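Long-range contact in leucyl-trna synthetase (Plasmodium falciparum, PDB 5FOC), which is the editing domain of cytosolic leucyl-tRNA synthetase, an enzyme that probably charges tRNA with leucine and deacylates mischarged tRNA: residues A[333-347]-A[351-363]. The protein carries 2 engineered substitutions. Numbering follows the deposited sequence.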
# COMPACT_ATOMS: atom_id res chain seq x y z
N TYR A 333 -12.82 -10.29 11.02
CA TYR A 333 -13.31 -9.03 10.47
C TYR A 333 -14.70 -8.70 10.98
O TYR A 333 -14.97 -7.59 11.43
CB TYR A 333 -13.26 -9.08 8.95
CG TYR A 333 -13.93 -7.96 8.20
CD1 TYR A 333 -13.30 -6.76 7.94
CD2 TYR A 333 -15.23 -8.15 7.69
CE1 TYR A 333 -13.94 -5.76 7.23
CE2 TYR A 333 -15.88 -7.16 6.96
CZ TYR A 333 -15.23 -5.96 6.71
OH TYR A 333 -15.83 -4.94 6.01
N LYS A 334 -15.61 -9.70 10.89
CA LYS A 334 -17.02 -9.50 11.31
C LYS A 334 -17.13 -9.31 12.83
O LYS A 334 -17.82 -8.44 13.34
CB LYS A 334 -17.86 -10.68 10.76
CG LYS A 334 -18.28 -10.47 9.30
CD LYS A 334 -19.16 -11.61 8.78
CE LYS A 334 -19.20 -11.65 7.25
NZ LYS A 334 -17.91 -12.07 6.61
N LYS A 335 -16.31 -10.04 13.57
CA LYS A 335 -16.33 -9.95 15.02
C LYS A 335 -15.83 -8.59 15.50
O LYS A 335 -16.43 -7.97 16.36
CB LYS A 335 -15.50 -11.06 15.64
CG LYS A 335 -15.70 -11.22 17.13
CD LYS A 335 -15.27 -12.60 17.58
CE LYS A 335 -15.38 -12.76 19.09
NZ LYS A 335 -16.79 -12.88 19.55
N GLN A 336 -14.67 -8.15 15.00
CA GLN A 336 -14.23 -6.78 15.31
C GLN A 336 -15.26 -5.69 14.94
O GLN A 336 -15.50 -4.76 15.70
CB GLN A 336 -12.91 -6.50 14.58
CG GLN A 336 -11.74 -7.30 15.13
CD GLN A 336 -10.47 -7.00 14.35
OE1 GLN A 336 -10.53 -6.43 13.24
NE2 GLN A 336 -9.32 -7.41 14.90
N TYR A 337 -15.95 -5.87 13.79
CA TYR A 337 -16.83 -4.84 13.30
C TYR A 337 -18.02 -4.77 14.25
O TYR A 337 -18.36 -3.70 14.76
CB TYR A 337 -17.27 -5.16 11.86
CG TYR A 337 -18.23 -4.18 11.21
CD1 TYR A 337 -17.95 -2.81 11.13
CD2 TYR A 337 -19.41 -4.63 10.63
CE1 TYR A 337 -18.82 -1.94 10.50
CE2 TYR A 337 -20.31 -3.77 10.01
CZ TYR A 337 -20.01 -2.42 9.93
OH TYR A 337 -20.87 -1.53 9.35
N PHE A 338 -18.64 -5.93 14.53
CA PHE A 338 -19.81 -5.89 15.38
C PHE A 338 -19.57 -5.81 16.89
O PHE A 338 -20.49 -5.43 17.62
CB PHE A 338 -20.71 -7.10 15.07
CG PHE A 338 -21.40 -7.00 13.73
CD1 PHE A 338 -22.42 -6.11 13.54
CD2 PHE A 338 -21.00 -7.79 12.66
CE1 PHE A 338 -23.07 -6.00 12.31
CE2 PHE A 338 -21.64 -7.69 11.42
CZ PHE A 338 -22.67 -6.77 11.25
N GLU A 339 -18.37 -6.15 17.38
CA GLU A 339 -18.18 -6.31 18.79
C GLU A 339 -16.97 -5.53 19.30
O GLU A 339 -16.84 -5.38 20.49
CB GLU A 339 -18.00 -7.78 19.15
CG GLU A 339 -19.21 -8.62 18.84
CD GLU A 339 -18.98 -10.09 19.13
OE1 GLU A 339 -18.36 -10.42 20.15
OE2 GLU A 339 -19.41 -10.93 18.33
N GLY A 340 -16.19 -4.99 18.39
CA GLY A 340 -14.90 -4.40 18.81
C GLY A 340 -15.12 -3.04 19.45
O GLY A 340 -16.08 -2.32 19.11
N ILE A 341 -14.18 -2.67 20.35
CA ILE A 341 -14.12 -1.33 20.95
C ILE A 341 -12.76 -0.75 20.56
O ILE A 341 -11.74 -1.43 20.69
CB ILE A 341 -14.25 -1.38 22.49
CG1 ILE A 341 -15.58 -2.06 22.88
CG2 ILE A 341 -14.17 0.01 23.10
CD1 ILE A 341 -15.65 -2.54 24.30
N MET A 342 -12.78 0.47 20.06
CA MET A 342 -11.53 1.19 19.74
C MET A 342 -10.72 1.57 20.97
O MET A 342 -11.26 2.03 21.99
CB MET A 342 -11.85 2.44 18.95
CG MET A 342 -12.61 2.25 17.63
SD MET A 342 -11.98 1.03 16.50
CE MET A 342 -10.37 1.78 16.18
N THR A 343 -9.41 1.44 20.84
CA THR A 343 -8.47 1.71 21.95
C THR A 343 -7.43 2.85 21.71
O THR A 343 -6.51 3.08 22.56
CB THR A 343 -7.70 0.43 22.31
OG1 THR A 343 -6.99 -0.02 21.16
CG2 THR A 343 -8.65 -0.65 22.81
N VAL A 344 -7.59 3.55 20.60
CA VAL A 344 -6.64 4.60 20.15
C VAL A 344 -7.33 5.90 19.82
O VAL A 344 -8.51 5.89 19.37
CB VAL A 344 -5.82 4.12 18.92
CG1 VAL A 344 -4.93 2.94 19.34
CG2 VAL A 344 -6.75 3.73 17.74
N ASP A 345 -6.65 7.03 20.04
CA ASP A 345 -7.13 8.32 19.60
C ASP A 345 -7.32 8.37 18.10
O ASP A 345 -6.54 7.76 17.37
CB ASP A 345 -6.15 9.49 19.96
CG ASP A 345 -6.02 9.76 21.43
OD1 ASP A 345 -6.82 9.29 22.27
OD2 ASP A 345 -5.08 10.50 21.75
N PRO A 346 -8.34 9.10 17.61
CA PRO A 346 -9.27 9.89 18.43
C PRO A 346 -10.57 9.12 18.79
O PRO A 346 -11.63 9.75 19.00
CB PRO A 346 -9.58 11.08 17.50
CG PRO A 346 -9.53 10.49 16.13
CD PRO A 346 -8.45 9.43 16.18
N TYR A 347 -10.50 7.79 18.93
CA TYR A 347 -11.70 6.94 18.96
C TYR A 347 -11.85 6.21 20.28
O TYR A 347 -12.65 5.29 20.36
CB TYR A 347 -11.63 5.91 17.83
CG TYR A 347 -11.49 6.53 16.47
CD1 TYR A 347 -12.44 7.47 15.99
CD2 TYR A 347 -10.46 6.17 15.64
CE1 TYR A 347 -12.29 8.06 14.74
CE2 TYR A 347 -10.30 6.74 14.39
CZ TYR A 347 -11.20 7.69 13.94
OH TYR A 347 -11.01 8.24 12.68
N LYS A 351 -17.32 2.31 19.67
CA LYS A 351 -17.40 1.02 19.08
C LYS A 351 -16.81 1.01 17.68
O LYS A 351 -17.01 1.95 16.91
CB LYS A 351 -18.89 0.65 19.00
CG LYS A 351 -19.52 0.49 20.39
CD LYS A 351 -19.12 -0.81 21.10
CE LYS A 351 -20.11 -1.95 20.85
NZ LYS A 351 -19.98 -2.55 19.49
N THR A 352 -16.12 -0.07 17.35
CA THR A 352 -15.55 -0.24 16.03
C THR A 352 -16.61 -0.09 14.94
O THR A 352 -16.37 0.46 13.87
CB THR A 352 -14.86 -1.61 15.96
OG1 THR A 352 -13.87 -1.71 17.02
CG2 THR A 352 -14.23 -1.85 14.65
N PHE A 353 -17.81 -0.58 15.23
CA PHE A 353 -18.87 -0.44 14.25
C PHE A 353 -19.10 0.99 13.77
O PHE A 353 -19.22 1.23 12.56
CB PHE A 353 -20.13 -1.01 14.86
CG PHE A 353 -21.29 -1.02 13.91
CD1 PHE A 353 -21.47 -2.08 13.03
CD2 PHE A 353 -22.17 0.04 13.86
CE1 PHE A 353 -22.59 -2.09 12.16
CE2 PHE A 353 -23.26 0.02 13.00
CZ PHE A 353 -23.44 -1.02 12.12
N ASN A 354 -19.09 1.94 14.72
CA ASN A 354 -19.27 3.35 14.42
C ASN A 354 -17.95 3.95 13.82
O ASN A 354 -17.97 4.75 12.85
CB ASN A 354 -19.74 4.10 15.68
CG ASN A 354 -21.07 3.56 16.27
OD1 ASN A 354 -21.13 3.15 17.46
ND2 ASN A 354 -22.11 3.56 15.47
N CYS A 355 -16.82 3.53 14.38
CA CYS A 355 -15.53 4.11 14.02
C CYS A 355 -15.13 3.86 12.57
O CYS A 355 -14.49 4.70 11.92
CB CYS A 355 -14.46 3.51 14.91
SG CYS A 355 -12.86 4.27 14.62
N ARG A 356 -15.47 2.66 12.08
CA ARG A 356 -15.33 2.29 10.66
C ARG A 356 -15.79 3.43 9.73
O ARG A 356 -15.10 3.82 8.77
CB ARG A 356 -16.18 1.06 10.40
CG ARG A 356 -16.35 0.65 8.94
CD ARG A 356 -15.04 0.26 8.33
NE ARG A 356 -14.34 -0.73 9.15
CZ ARG A 356 -14.58 -2.04 9.18
NH1 ARG A 356 -15.56 -2.60 8.43
NH2 ARG A 356 -13.85 -2.81 9.98
N LYS A 357 -16.99 3.96 10.02
CA LYS A 357 -17.59 5.01 9.21
C LYS A 357 -16.87 6.34 9.42
O LYS A 357 -16.57 7.01 8.44
CB LYS A 357 -19.14 5.14 9.43
CG LYS A 357 -20.00 3.98 8.91
CD LYS A 357 -21.48 4.15 9.32
CE LYS A 357 -22.40 2.92 9.09
NZ LYS A 357 -23.54 2.68 10.10
N LEU A 358 -16.55 6.68 10.67
CA LEU A 358 -15.92 7.95 10.98
C LEU A 358 -14.54 8.00 10.39
O LEU A 358 -14.16 9.01 9.81
CB LEU A 358 -15.83 8.19 12.50
CG LEU A 358 -17.13 8.45 13.24
CD1 LEU A 358 -16.82 8.73 14.68
CD2 LEU A 358 -17.90 9.64 12.67
N ALA A 359 -13.80 6.89 10.52
CA ALA A 359 -12.41 6.84 10.03
C ALA A 359 -12.37 6.99 8.50
O ALA A 359 -11.53 7.71 7.96
CB ALA A 359 -11.73 5.56 10.47
N LYS A 360 -13.30 6.33 7.81
CA LYS A 360 -13.47 6.57 6.37
C LYS A 360 -13.70 8.03 6.04
O LYS A 360 -13.04 8.57 5.13
CB LYS A 360 -14.63 5.76 5.80
CG LYS A 360 -14.26 4.37 5.43
CD LYS A 360 -15.49 3.75 4.74
CE LYS A 360 -15.18 2.35 4.26
NZ LYS A 360 -16.40 1.68 3.74
N GLN A 361 -14.63 8.66 6.77
CA GLN A 361 -14.91 10.10 6.65
C GLN A 361 -13.66 10.97 6.87
O GLN A 361 -13.39 11.86 6.07
CB GLN A 361 -16.05 10.54 7.61
CG GLN A 361 -17.43 9.98 7.22
CD GLN A 361 -18.53 10.28 8.24
OE1 GLN A 361 -18.33 11.05 9.18
NE2 GLN A 361 -19.70 9.68 8.03
N ASN A 362 -12.89 10.68 7.93
CA ASN A 362 -11.79 11.54 8.35
C ASN A 362 -10.67 11.40 7.37
O ASN A 362 -10.05 12.40 6.96
CB ASN A 362 -11.32 11.21 9.77
CG ASN A 362 -12.35 11.59 10.84
OD1 ASN A 362 -13.12 12.55 10.69
ND2 ASN A 362 -12.35 10.84 11.95
N ILE A 363 -10.41 10.16 6.96
CA ILE A 363 -9.33 9.90 6.00
C ILE A 363 -9.57 10.64 4.70
O ILE A 363 -8.65 11.29 4.19
CB ILE A 363 -9.14 8.40 5.75
CG1 ILE A 363 -8.57 7.75 7.01
CG2 ILE A 363 -8.30 8.14 4.48
CD1 ILE A 363 -8.51 6.24 6.99
O HOH W 1 -13.75 -5.27 10.70
O HOH W 2 -18.21 -2.48 17.42
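M342 and Y347 close on C355 from the chain that links two helices of the editing domain, a helix-loop-helix corner in which helices 333-339 and 352-363 stand almost perpendicular, at 94°. In the conformer described here, one of two, C355 makes a sulfur-aromatic contact, SG lying over one face of the Y347 ring 3.3 Å from its centroid; CD of P346 sits over the rim of the opposite face. Cysteine is small enough to let the ring come close to the helix. The first torsion of M342 sets CG 3.5 Å from CB of C355, and the bend at chi2 carries SD toward T352, 3.4 Å from OG1.

On the other flank Y337, F338 and F353 form an aromatic cluster. The Y337 and F353 rings meet obliquely, with CD1 of F353 over the Y337 face. In F353, CG lies anti to the backbone N (chi1 -176°), swinging the ring back across Y337. R356 lays its guanidinium nearly parallel to the Y337 ring, NH1 3.6 Å from CD1 of Y337; the salt bridge to E131 ties its charge to a loop outside the corner, and water 1 joins NH2 to the backbone O of Y333.

Where the chain leaves the first helix, G340, lacking a side chain, brings its backbone against T352, whose N donates to G340 O over 2.9 Å. I341 makes a single beta bridge with K351, the N-cap residue. Water 2 donates to the O atoms of Y337 and G340 and accepts from K351 NZ and F353 N, tying one helix end to the other helix start. At the far edge asparagine suits N362 by both accepting and donating: OD1 takes a bond from R365 NH1, helping fix the amide's turn, and ND2 donates to Y347 OH over 3.0 Å, the hydroxyl oxygen only 7° out of the amide plane.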